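PDB 3LYH: cobalamin (Vitamin B12) biosynthesis CbiX protein from Marinobacter aquaeolei, which is a putative cobalamin-biosynthesis protein of the CbiX family in the chelatase clan, probably a metal-binding lyase. Local coordinates for residues L11-S16 / Y42-E47; F65-L70 / I97-P102; S49-V54 / A91-T96; P5-L10 / N37-Y42. All blocks are in the same frame, centred on the assembly; numbering follows the deposited sequence.

Three of the four contacts hold the central parallel sheet together, and interaction 3 ties two helices beside it. Interactions 4 and 1 follow one another along the strands 6-12 and 38-42: the first pairs them by regular backbone bonds, the second is where they part into loops and a carboxylate joins a last backbone bond. Interaction 2 joins strand 64-69 to the edge strand 96-99, and its Thr66 meets His6 of interaction 4; both contacts border the second subunit. Interaction 3 lies farther from the centre of the chain, where a histidine-aspartate bond near the surface overlies valines that reach the sheet through Phe65 and Ile9.

Interaction 1: residues L11-S16 / Y42-E47; sequences LAHGSS and YMELAE
Glu44 grips the loop that follows strand 6-12 with a single carboxylate oxygen. His13 ND1 donates to Glu44 OE2 at 2.7 Å, on the syn side but tilted from the carboxylate plane, and Gly14 N reaches the same oxygen on its anti side at 3.1 Å. The carboxylate and imidazole planes are turned 41° apart. Glu44 CG sits between its backbone N and carbonyl carbon (chi1 67°), and a further bend at chi2 folds the acid back over the loop. An alanine in its place is likely to leave His13 ND1 and Gly14 N without their shared acceptor and the ring freer to turn.

Backbone bonding is brief. Met43 N, of a selenomethionine, donates to Ala12 O at 2.9 Å, and Tyr42 CA lies against the same oxygen. This is the carboxy-terminal end of the parallel sheet of a chelatase-type alpha/beta fold, where strands 6-12 and 38-42 give way to loops, the usual place for functional residues in such folds. Gly14 comes within 3.0 Å of Glu44 O through its CA, an approach made possible by the absence of a side chain.

Among the packing contacts, Met43 SE stands obliquely to the His13 ring, 3.6 Å from His13 CE1, while Phe71 meets that ring edge-to-face. The Leu11 and Met43 side chains cross at about a right angle, Leu11 CD2 nearest Met43 CE. The Tyr42 ring takes His13 O at its edge and has Ala12 CB 3.9 Å from Tyr42 CD1; its hydroxyl is bonded to Glu25 on helix 18-34.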
loop_
_atom_site.group_PDB
_atom_site.type_symbol
_atom_site.label_atom_id
_atom_site.label_comp_id
_atom_site.label_asym_id
_atom_site.label_seq_id
_atom_site.Cartn_x
_atom_site.Cartn_y
_atom_site.Cartn_z
ATOM N N LEU B 11 -2.776 9.868 5.622
ATOM C CA LEU B 11 -3.890 9.221 6.325
ATOM C C LEU B 11 -3.874 7.728 6.140
ATOM O O LEU B 11 -4.000 7.252 5.028
ATOM C CB LEU B 11 -5.250 9.776 5.912
ATOM C CG LEU B 11 -6.451 9.288 6.738
ATOM C CD1 LEU B 11 -6.341 9.776 8.131
ATOM C CD2 LEU B 11 -7.776 9.763 6.085
ATOM N N ALA B 12 -3.763 7.012 7.285
ATOM C CA ALA B 12 -3.756 5.515 7.292
ATOM C C ALA B 12 -4.989 4.968 8.050
ATOM O O ALA B 12 -5.564 5.683 8.854
ATOM C CB ALA B 12 -2.432 5.001 7.975
ATOM N N HIS B 13 -5.402 3.714 7.834
ATOM C CA HIS B 13 -6.181 2.996 8.910
ATOM C C HIS B 13 -5.324 2.706 10.108
ATOM O O HIS B 13 -4.171 2.291 9.952
ATOM C CB HIS B 13 -6.686 1.629 8.428
ATOM C CG HIS B 13 -7.977 1.676 7.704
ATOM N ND1 HIS B 13 -9.070 2.368 8.180
ATOM C CD2 HIS B 13 -8.363 1.115 6.531
ATOM C CE1 HIS B 13 -10.065 2.260 7.316
ATOM N NE2 HIS B 13 -9.661 1.506 6.308
ATOM N N GLY B 14 -5.895 2.834 11.303
ATOM C CA GLY B 14 -5.214 2.477 12.547
ATOM C C GLY B 14 -5.557 1.063 12.977
ATOM O O GLY B 14 -6.360 0.376 12.357
ATOM N N SER B 15 -4.967 0.662 14.082
ATOM C CA SER B 15 -5.118 -0.683 14.569
ATOM C C SER B 15 -4.558 -0.641 15.947
ATOM O O SER B 15 -3.720 0.219 16.265
ATOM C CB SER B 15 -4.339 -1.656 13.676
ATOM O OG SER B 15 -4.473 -2.995 14.148
ATOM N N SER B 16 -5.016 -1.558 16.782
ATOM C CA SER B 16 -4.317 -1.839 18.016
ATOM C C SER B 16 -3.051 -2.674 17.754
ATOM O O SER B 16 -2.232 -2.812 18.652
ATOM C CB SER B 16 -5.238 -2.557 19.011
ATOM O OG SER B 16 -5.686 -3.768 18.441
ATOM N N TYR B 42 -4.297 8.661 11.751
ATOM C CA TYR B 42 -5.024 7.424 11.621
ATOM C C TYR B 42 -6.544 7.691 11.683
ATOM O O TYR B 42 -7.026 8.438 12.520
ATOM C CB TYR B 42 -4.646 6.474 12.756
ATOM C CG TYR B 42 -3.196 6.056 12.710
ATOM C CD1 TYR B 42 -2.795 5.080 11.828
ATOM C CD2 TYR B 42 -2.253 6.615 13.570
ATOM C CE1 TYR B 42 -1.459 4.681 11.772
ATOM C CE2 TYR B 42 -0.908 6.216 13.531
ATOM C CZ TYR B 42 -0.539 5.247 12.628
ATOM O OH TYR B 42 0.757 4.827 12.557
HETATM N N MSE B 43 -7.255 7.065 10.769
HETATM C CA MSE B 43 -8.712 7.189 10.639
HETATM C C MSE B 43 -9.428 6.725 11.924
HETATM O O MSE B 43 -10.418 7.312 12.323
HETATM C CB MSE B 43 -9.169 6.392 9.402
HETATM C CG MSE B 43 -10.577 6.698 8.827
HETATM SE SE MSE B 43 -10.831 5.776 7.134
HETATM C CE MSE B 43 -9.008 5.934 6.753
ATOM N N GLU B 44 -8.891 5.680 12.565
ATOM C CA GLU B 44 -9.433 5.170 13.808
ATOM C C GLU B 44 -8.446 4.322 14.568
ATOM O O GLU B 44 -7.402 3.969 14.039
ATOM C CB GLU B 44 -10.639 4.284 13.512
ATOM C CG GLU B 44 -10.300 2.998 12.770
ATOM C CD GLU B 44 -10.101 3.235 11.317
ATOM O OE1 GLU B 44 -11.072 3.696 10.715
ATOM O OE2 GLU B 44 -8.979 3.001 10.784
ATOM N N LEU B 45 -8.824 3.936 15.790
ATOM C CA LEU B 45 -8.120 2.946 16.639
ATOM C C LEU B 45 -6.687 3.263 17.116
ATOM O O LEU B 45 -6.143 2.545 17.974
ATOM C CB LEU B 45 -8.131 1.565 15.989
ATOM C CG LEU B 45 -9.501 0.992 15.628
ATOM C CD1 LEU B 45 -9.323 -0.245 14.732
ATOM C CD2 LEU B 45 -10.320 0.671 16.853
ATOM N N ALA B 46 -6.055 4.289 16.560
ATOM C CA ALA B 46 -4.707 4.677 16.965
ATOM C C ALA B 46 -4.615 6.191 16.984
ATOM O O ALA B 46 -5.371 6.862 16.279
ATOM C CB ALA B 46 -3.646 4.070 16.014
ATOM N N GLU B 47 -3.683 6.718 17.776
ATOM C CA GLU B 47 -3.426 8.165 17.799
ATOM C C GLU B 47 -2.126 8.415 17.029
ATOM O O GLU B 47 -1.242 7.548 16.969
ATOM C CB GLU B 47 -3.381 8.775 19.217
ATOM C CG GLU B 47 -4.773 9.076 19.912
ATOM C CD GLU B 47 -5.692 10.186 19.268
ATOM O OE1 GLU B 47 -5.254 11.355 18.996
ATOM O OE2 GLU B 47 -6.911 9.881 19.101
#

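Interaction 2: residues F65-L70 / I97-P102; sequences FTVVPL and IRLAEP
Arg98 and Val67 carry the backbone pairing between the strands. Val67 N donates to Arg98 O at 2.9 Å, nearly in line with the carbonyl, and Ala100 N closes on Val67 O at 2.8 Å. The bond from Arg98 N to Phe65 O, 3.0 Å long, comes in 33° off the carbonyl plane.

Beside these bonds, the Arg98 side chain runs next to that of Thr66 and points the same way. A bend at chi3 (78°) turns the guanidinium so that Thr66 CG2 lies over one face toward its rim, 3.6 Å from Arg98 NH2. The charged end continues into the dimer interface, where NH2 forms a salt bridge with Glu120 of the second subunit and a hydrogen bond with Ser124 of that subunit; Thr66 OG1 is bonded to His6 and to Ser124 of the second subunit. Replacing Arg98 by an alanine is likely to leave Glu120 of the second subunit without its charged mate and Thr66 CG2 without the guanidinium beside it.

The two strands are neighbours in the parallel sheet of an alpha/beta fold, with 96-99 at its edge within the chain, and they are linked by a crossover through helix 78-93. That helix packs on the sheet face bearing Ile97 and Leu99. On this face Val67 CG2 presses on Ile97 CG2 at 3.5 Å, tighter than usual for carbons, while Phe65 CB touches Ile97 CG1 at 3.9 Å. Past the last backbone bond, the Pro69 and Leu99 side chains cross at about a right angle, with Pro69 CG 4.0 Å from Leu99 CD1, and Pro69 CD sits 3.2 Å from Ala100 O.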
loop_
_atom_site.group_PDB
_atom_site.type_symbol
_atom_site.label_atom_id
_atom_site.label_comp_id
_atom_site.label_asym_id
_atom_site.label_seq_id
_atom_site.Cartn_x
_atom_site.Cartn_y
_atom_site.Cartn_z
ATOM N N PHE B 65 -4.973 22.403 4.405
ATOM C CA PHE B 65 -4.536 21.024 4.560
ATOM C C PHE B 65 -4.762 20.268 3.271
ATOM O O PHE B 65 -5.672 20.601 2.519
ATOM C CB PHE B 65 -5.343 20.324 5.675
ATOM C CG PHE B 65 -5.162 20.946 7.027
ATOM C CD1 PHE B 65 -5.850 22.114 7.362
ATOM C CD2 PHE B 65 -4.387 20.334 8.007
ATOM C CE1 PHE B 65 -5.670 22.716 8.628
ATOM C CE2 PHE B 65 -4.212 20.895 9.258
ATOM C CZ PHE B 65 -4.869 22.093 9.589
ATOM N N THR B 66 -3.952 19.240 3.055
ATOM C CA THR B 66 -4.199 18.231 2.025
ATOM C C THR B 66 -4.002 16.877 2.696
ATOM O O THR B 66 -2.959 16.629 3.284
ATOM C CB THR B 66 -3.294 18.377 0.796
ATOM O OG1 THR B 66 -3.558 19.664 0.194
ATOM C CG2 THR B 66 -3.527 17.255 -0.237
ATOM N N VAL B 67 -5.054 16.073 2.645
ATOM C CA VAL B 67 -5.039 14.659 3.078
ATOM C C VAL B 67 -4.626 13.795 1.928
ATOM O O VAL B 67 -5.278 13.805 0.866
ATOM C CB VAL B 67 -6.414 14.240 3.619
ATOM C CG1 VAL B 67 -6.448 12.754 3.955
ATOM C CG2 VAL B 67 -6.773 15.062 4.892
ATOM N N VAL B 68 -3.525 13.077 2.132
ATOM C CA VAL B 68 -2.974 12.102 1.152
ATOM C C VAL B 68 -3.238 10.694 1.755
ATOM O O VAL B 68 -2.548 10.290 2.714
ATOM C CB VAL B 68 -1.471 12.273 0.912
ATOM C CG1 VAL B 68 -0.959 11.250 -0.111
ATOM C CG2 VAL B 68 -1.136 13.693 0.428
ATOM N N PRO B 69 -4.243 9.964 1.198
ATOM C CA PRO B 69 -4.517 8.622 1.740
ATOM C C PRO B 69 -3.403 7.622 1.483
ATOM O O PRO B 69 -3.005 7.406 0.343
ATOM C CB PRO B 69 -5.825 8.220 1.071
ATOM C CG PRO B 69 -6.426 9.462 0.574
ATOM C CD PRO B 69 -5.237 10.318 0.189
ATOM N N LEU B 70 -2.895 6.994 2.537
ATOM C CA LEU B 70 -1.855 5.962 2.455
ATOM C C LEU B 70 -2.524 4.602 2.217
ATOM O O LEU B 70 -2.566 3.698 3.083
ATOM C CB LEU B 70 -0.969 5.905 3.695
ATOM C CG LEU B 70 -0.083 7.098 3.949
ATOM C CD1 LEU B 70 0.818 6.844 5.163
ATOM C CD2 LEU B 70 0.725 7.529 2.699
ATOM N N ILE B 97 -9.637 21.670 3.715
ATOM C CA ILE B 97 -8.922 20.399 3.576
ATOM C C ILE B 97 -9.248 19.780 2.227
ATOM O O ILE B 97 -10.400 19.414 1.991
ATOM C CB ILE B 97 -9.289 19.398 4.701
ATOM C CG1 ILE B 97 -9.200 20.043 6.073
ATOM C CG2 ILE B 97 -8.482 18.050 4.599
ATOM C CD1 ILE B 97 -9.855 19.200 7.208
ATOM N N ARG B 98 -8.235 19.688 1.360
ATOM C CA ARG B 98 -8.345 18.984 0.103
ATOM C C ARG B 98 -8.085 17.504 0.351
ATOM O O ARG B 98 -7.204 17.158 1.109
ATOM C CB ARG B 98 -7.336 19.509 -0.900
ATOM C CG ARG B 98 -7.423 18.831 -2.235
ATOM C CD ARG B 98 -6.645 19.575 -3.335
ATOM N NE ARG B 98 -5.200 19.368 -3.290
ATOM C CZ ARG B 98 -4.555 18.302 -3.794
ATOM N NH1 ARG B 98 -5.218 17.296 -4.386
ATOM N NH2 ARG B 98 -3.232 18.247 -3.709
ATOM N N LEU B 99 -8.848 16.653 -0.316
ATOM C CA LEU B 99 -8.656 15.210 -0.269
ATOM C C LEU B 99 -7.974 14.794 -1.572
ATOM O O LEU B 99 -8.568 14.870 -2.650
ATOM C CB LEU B 99 -10.020 14.528 -0.079
ATOM C CG LEU B 99 -10.036 13.002 -0.178
ATOM C CD1 LEU B 99 -9.042 12.449 0.849
ATOM C CD2 LEU B 99 -11.414 12.433 -0.017
ATOM N N ALA B 100 -6.690 14.436 -1.492
ATOM C CA ALA B 100 -5.952 13.928 -2.634
ATOM C C ALA B 100 -6.367 12.499 -2.966
ATOM O O ALA B 100 -6.965 11.811 -2.123
ATOM C CB ALA B 100 -4.451 14.008 -2.345
ATOM N N GLU B 101 -6.053 12.044 -4.191
ATOM C CA GLU B 101 -6.230 10.640 -4.569
ATOM C C GLU B 101 -5.358 9.745 -3.657
ATOM O O GLU B 101 -4.305 10.180 -3.199
ATOM C CB GLU B 101 -5.906 10.419 -6.078
ATOM C CG GLU B 101 -4.407 10.485 -6.452
ATOM C CD GLU B 101 -4.085 10.388 -7.964
ATOM O OE1 GLU B 101 -5.059 10.272 -8.758
ATOM O OE2 GLU B 101 -2.850 10.449 -8.323
ATOM N N PRO B 102 -5.759 8.481 -3.425
ATOM C CA PRO B 102 -4.934 7.529 -2.684
ATOM C C PRO B 102 -3.589 7.311 -3.420
ATOM O O PRO B 102 -3.555 7.413 -4.670
ATOM C CB PRO B 102 -5.752 6.250 -2.697
ATOM C CG PRO B 102 -6.765 6.428 -3.645
ATOM C CD PRO B 102 -6.984 7.825 -3.923
#

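Interaction 3: residues S49-V54 / A91-T96; sequences SLDTIV and AEHGVT
The imidazole of His93 meets the carboxylate of Asp51 at its edge, with Asp51 CG in the ring plane, while Glu92 CG lies over one face toward the rim. The contact joins the first turns of helix 50-59 to the end of helix 78-93, two helices of the alpha/beta fold that lie side by side against the parallel sheet. The ring and carboxylate planes are 49° apart. Asp51 has two conformers, and in one of them His93 NE2 donates to Asp51 OD2 at 3.0 Å, approaching that oxygen from above the carboxylate plane; a second bond to Asp51 OD1 is weak.

Asp51 swings its CG away from the backbone N (chi1 -151°), which carries the carboxylate over to the other helix. There Asp51 OD2 also comes within 3.4 Å of Glu92 OE2. Arg88 forms salt bridges with both acids and probably offsets this repulsion. Helix 50-59 opens with a cap: Ser49 OG accepts from Thr52 N. Helix 78-93 ends at His93, and Gly94 just after it has positive phi.

Beneath the polar groups, Val54 CG1 touches His93 CD2 obliquely at 3.7 Å and reaches Val95 CG2 at 4.1 Å.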
loop_
_atom_site.group_PDB
_atom_site.type_symbol
_atom_site.label_atom_id
_atom_site.label_comp_id
_atom_site.label_asym_id
_atom_site.label_seq_id
_atom_site.Cartn_x
_atom_site.Cartn_y
_atom_site.Cartn_z
ATOM N N SER B 49 -5.266 10.992 15.797
ATOM C CA SER B 49 -6.417 11.038 14.930
ATOM C C SER B 49 -6.263 12.231 13.997
ATOM O O SER B 49 -5.396 13.096 14.207
ATOM C CB SER B 49 -7.701 11.242 15.748
ATOM O OG SER B 49 -7.657 12.492 16.421
ATOM N N LEU B 50 -7.124 12.284 12.994
ATOM C CA LEU B 50 -7.201 13.467 12.102
ATOM C C LEU B 50 -7.557 14.757 12.865
ATOM O O LEU B 50 -7.005 15.828 12.598
ATOM C CB LEU B 50 -8.184 13.184 10.964
ATOM C CG LEU B 50 -8.134 13.895 9.626
ATOM C CD1 LEU B 50 -6.820 13.642 8.933
ATOM C CD2 LEU B 50 -9.260 13.354 8.769
ATOM N N ASP B 51 -8.482 14.649 13.829
ATOM C CA ASP B 51 -8.832 15.805 14.618
ATOM C C ASP B 51 -7.622 16.333 15.382
ATOM O O ASP B 51 -7.427 17.539 15.419
ATOM C CB ASP B 51 -10.000 15.529 15.580
ATOM C CG ASP B 51 -10.801 16.775 15.861
ATOM O OD1 ASP B 51 -10.492 17.479 16.837
ATOM O OD2 ASP B 51 -11.723 17.059 15.081
ATOM N N THR B 52 -6.804 15.431 15.956
ATOM C CA THR B 52 -5.629 15.828 16.724
ATOM C C THR B 52 -4.595 16.536 15.883
ATOM O O THR B 52 -4.042 17.540 16.309
ATOM C CB THR B 52 -4.990 14.614 17.449
ATOM O OG1 THR B 52 -5.877 14.182 18.475
ATOM C CG2 THR B 52 -3.640 14.978 18.055
ATOM N N ILE B 53 -4.352 16.031 14.676
ATOM C CA ILE B 53 -3.422 16.691 13.775
ATOM C C ILE B 53 -3.959 18.048 13.304
ATOM O O ILE B 53 -3.210 19.041 13.208
ATOM C CB ILE B 53 -3.050 15.775 12.591
ATOM C CG1 ILE B 53 -2.346 14.509 13.076
ATOM C CG2 ILE B 53 -2.143 16.525 11.565
ATOM C CD1 ILE B 53 -1.076 14.746 13.911
ATOM N N VAL B 54 -5.248 18.102 12.981
ATOM C CA VAL B 54 -5.821 19.368 12.511
ATOM C C VAL B 54 -5.813 20.383 13.647
ATOM O O VAL B 54 -5.395 21.516 13.455
ATOM C CB VAL B 54 -7.234 19.193 11.893
ATOM C CG1 VAL B 54 -7.861 20.554 11.673
ATOM C CG2 VAL B 54 -7.170 18.378 10.588
ATOM N N ALA B 91 -15.716 22.193 9.375
ATOM C CA ALA B 91 -16.700 23.011 10.131
ATOM C C ALA B 91 -16.303 23.215 11.590
ATOM O O ALA B 91 -16.364 24.316 12.108
ATOM C CB ALA B 91 -18.077 22.379 10.034
ATOM N N GLU B 92 -15.901 22.141 12.252
ATOM C CA GLU B 92 -15.463 22.183 13.645
ATOM C C GLU B 92 -14.229 23.075 13.840
ATOM O O GLU B 92 -14.143 23.773 14.840
ATOM C CB GLU B 92 -15.213 20.756 14.144
ATOM C CG GLU B 92 -14.789 20.597 15.586
ATOM C CD GLU B 92 -14.538 19.127 15.969
ATOM O OE1 GLU B 92 -15.039 18.211 15.262
ATOM O OE2 GLU B 92 -13.841 18.892 16.985
ATOM N N HIS B 93 -13.293 23.075 12.884
ATOM C CA HIS B 93 -12.061 23.851 13.048
ATOM C C HIS B 93 -11.951 25.090 12.157
ATOM O O HIS B 93 -10.990 25.830 12.304
ATOM C CB HIS B 93 -10.838 22.933 12.884
ATOM C CG HIS B 93 -10.790 21.824 13.889
ATOM N ND1 HIS B 93 -10.550 22.043 15.229
ATOM C CD2 HIS B 93 -10.967 20.485 13.755
ATOM C CE1 HIS B 93 -10.573 20.891 15.873
ATOM N NE2 HIS B 93 -10.823 19.929 15.003
ATOM N N GLY B 94 -12.909 25.343 11.265
ATOM C CA GLY B 94 -12.809 26.463 10.314
ATOM C C GLY B 94 -11.552 26.437 9.427
ATOM O O GLY B 94 -10.819 27.431 9.295
ATOM N N VAL B 95 -11.308 25.288 8.815
ATOM C CA VAL B 95 -10.185 25.087 7.901
ATOM C C VAL B 95 -10.681 24.538 6.566
ATOM O O VAL B 95 -11.853 24.160 6.455
ATOM C CB VAL B 95 -9.140 24.128 8.515
ATOM C CG1 VAL B 95 -8.522 24.780 9.805
ATOM C CG2 VAL B 95 -9.748 22.781 8.845
ATOM N N THR B 96 -9.775 24.555 5.592
ATOM C CA THR B 96 -9.957 24.032 4.232
ATOM C C THR B 96 -9.040 22.803 4.072
ATOM O O THR B 96 -7.827 22.893 4.300
ATOM C CB THR B 96 -9.633 25.077 3.173
ATOM O OG1 THR B 96 -10.451 26.230 3.407
ATOM C CG2 THR B 96 -9.928 24.556 1.743
#

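Interaction 4: residues P5-L10 / N37-Y42; sequences PHQIIL and NAAIAY
With Ile9 CG1 beside the backbone N (chi1 -58°), the CG2 branch stands anti to that N and meets Ala41 CB at 3.6 Å. In Asn37 the CG stands beside the backbone N, bringing the amide alongside residues 5-7, where Asn37 ND2 lies near Pro5 CB. The two strands belong to a beta-alpha-beta unit: strand 6-12 and strand 38-42 are parallel neighbours joined through helix 18-34, and the axes of residues 6-10 and 38-42 cross at 37°.

Backbone bonds alternate along the pair. Ile8 N donates to Asn37 O at 2.8 Å, and Ala39 N returns a bond to Ile8 O. The same exchange is repeated one step on, from Leu10 N to Ala39 O and from Ala41 N to Leu10 O. The bonds from Ile8 N and Leu10 N lie in their carbonyl planes, whereas Ala39 N is tilted 23° from that of Ile8.

The sheet is covered on both faces. On the side of Ile9 and Ala41, helix 50-59 packs on Ile9 through Leu50, Ile53 and Val54. Across the sheet, Ile8 CB rests on Ala38 CB, helix 18-34 lies against Leu10, and Leu121 and Val117 of the second subunit reach Ile8 and Leu10. Near His6 a water bridges the segments, donating to His6 O and accepting from Asn37 ND2 at 3.0 Å.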
loop_
_atom_site.group_PDB
_atom_site.type_symbol
_atom_site.label_atom_id
_atom_site.label_comp_id
_atom_site.label_asym_id
_atom_site.label_seq_id
_atom_site.Cartn_x
_atom_site.Cartn_y
_atom_site.Cartn_z
ATOM N N PRO B 5 1.251 28.440 4.987
ATOM C CA PRO B 5 1.906 27.112 5.019
ATOM C C PRO B 5 0.839 26.021 4.919
ATOM O O PRO B 5 -0.237 26.159 5.511
ATOM C CB PRO B 5 2.551 27.055 6.405
ATOM C CG PRO B 5 1.655 27.872 7.253
ATOM C CD PRO B 5 1.077 28.972 6.356
ATOM N N HIS B 6 1.156 24.960 4.183
ATOM C CA HIS B 6 0.187 23.947 3.812
ATOM C C HIS B 6 0.539 22.630 4.489
ATOM O O HIS B 6 1.638 22.055 4.290
ATOM C CB HIS B 6 0.183 23.785 2.311
ATOM C CG HIS B 6 -1.030 23.102 1.793
ATOM N ND1 HIS B 6 -2.114 23.801 1.300
ATOM C CD2 HIS B 6 -1.353 21.790 1.716
ATOM C CE1 HIS B 6 -3.047 22.939 0.933
ATOM N NE2 HIS B 6 -2.599 21.716 1.158
ATOM N N GLN B 7 -0.386 22.153 5.313
ATOM C CA GLN B 7 -0.132 20.942 6.106
ATOM C C GLN B 7 -0.498 19.744 5.283
ATOM O O GLN B 7 -1.596 19.686 4.761
ATOM C CB GLN B 7 -0.986 20.938 7.374
ATOM C CG GLN B 7 -0.860 19.665 8.236
ATOM C CD GLN B 7 0.441 19.557 9.049
ATOM O OE1 GLN B 7 1.003 18.447 9.217
ATOM N NE2 GLN B 7 0.893 20.677 9.591
ATOM N N ILE B 8 0.410 18.784 5.180
ATOM C CA ILE B 8 0.108 17.481 4.613
ATOM C C ILE B 8 -0.223 16.531 5.767
ATOM O O ILE B 8 0.491 16.452 6.757
ATOM C CB ILE B 8 1.313 16.921 3.838
ATOM C CG1 ILE B 8 1.557 17.724 2.555
ATOM C CG2 ILE B 8 1.139 15.416 3.538
ATOM C CD1 ILE B 8 0.551 17.353 1.411
ATOM N N ILE B 9 -1.333 15.820 5.622
ATOM C CA ILE B 9 -1.719 14.740 6.516
ATOM C C ILE B 9 -1.695 13.457 5.706
ATOM O O ILE B 9 -2.487 13.307 4.755
ATOM C CB ILE B 9 -3.113 14.952 7.142
ATOM C CG1 ILE B 9 -3.114 16.264 7.890
ATOM C CG2 ILE B 9 -3.422 13.815 8.146
ATOM C CD1 ILE B 9 -4.467 16.677 8.509
ATOM N N LEU B 10 -0.806 12.546 6.079
ATOM C CA LEU B 10 -0.755 11.190 5.499
ATOM C C LEU B 10 -1.728 10.368 6.279
ATOM O O LEU B 10 -1.545 10.209 7.480
ATOM C CB LEU B 10 0.633 10.574 5.540
ATOM C CG LEU B 10 1.737 11.354 4.852
ATOM C CD1 LEU B 10 3.112 10.680 4.940
ATOM C CD2 LEU B 10 1.399 11.688 3.444
ATOM N N ASN B 37 5.736 20.614 7.926
ATOM C CA ASN B 37 4.265 20.580 8.078
ATOM C C ASN B 37 3.651 19.342 7.432
ATOM O O ASN B 37 2.724 19.435 6.597
ATOM C CB ASN B 37 3.624 21.841 7.534
ATOM C CG ASN B 37 4.271 23.100 8.105
ATOM O OD1 ASN B 37 4.400 23.222 9.322
ATOM N ND2 ASN B 37 4.727 24.015 7.224
ATOM N N ALA B 38 4.220 18.186 7.772
ATOM C CA ALA B 38 3.694 16.904 7.310
ATOM C C ALA B 38 3.607 15.938 8.498
ATOM O O ALA B 38 4.491 15.909 9.325
ATOM C CB ALA B 38 4.550 16.347 6.102
ATOM N N ALA B 39 2.487 15.201 8.585
ATOM C CA ALA B 39 2.251 14.311 9.735
ATOM C C ALA B 39 1.414 13.120 9.304
ATOM O O ALA B 39 0.614 13.234 8.348
ATOM C CB ALA B 39 1.549 15.067 10.838
ATOM N N ILE B 40 1.609 12.005 9.976
ATOM C CA ILE B 40 0.700 10.856 9.777
ATOM C C ILE B 40 -0.468 10.988 10.751
ATOM O O ILE B 40 -0.304 11.511 11.868
ATOM C CB ILE B 40 1.384 9.468 9.993
ATOM C CG1 ILE B 40 0.473 8.348 9.529
ATOM C CG2 ILE B 40 1.877 9.275 11.479
ATOM C CD1 ILE B 40 1.133 7.010 9.366
ATOM N N ALA B 41 -1.646 10.563 10.290
ATOM C CA ALA B 41 -2.817 10.457 11.147
ATOM C C ALA B 41 -3.536 9.166 10.779
ATOM O O ALA B 41 -3.388 8.628 9.666
ATOM C CB ALA B 41 -3.760 11.675 11.013
ATOM N N TYR B 42 -4.297 8.661 11.751
ATOM C CA TYR B 42 -5.024 7.424 11.621
ATOM C C TYR B 42 -6.544 7.691 11.683
ATOM O O TYR B 42 -7.026 8.438 12.520
ATOM C CB TYR B 42 -4.646 6.474 12.756
ATOM C CG TYR B 42 -3.196 6.056 12.710
ATOM C CD1 TYR B 42 -2.795 5.080 11.828
ATOM C CD2 TYR B 42 -2.253 6.615 13.570
ATOM C CE1 TYR B 42 -1.459 4.681 11.772
ATOM C CE2 TYR B 42 -0.908 6.216 13.531
ATOM C CZ TYR B 42 -0.539 5.247 12.628
ATOM O OH TYR B 42 0.757 4.827 12.557
HETATM O O HOH W 1 4.071 23.528 4.332
#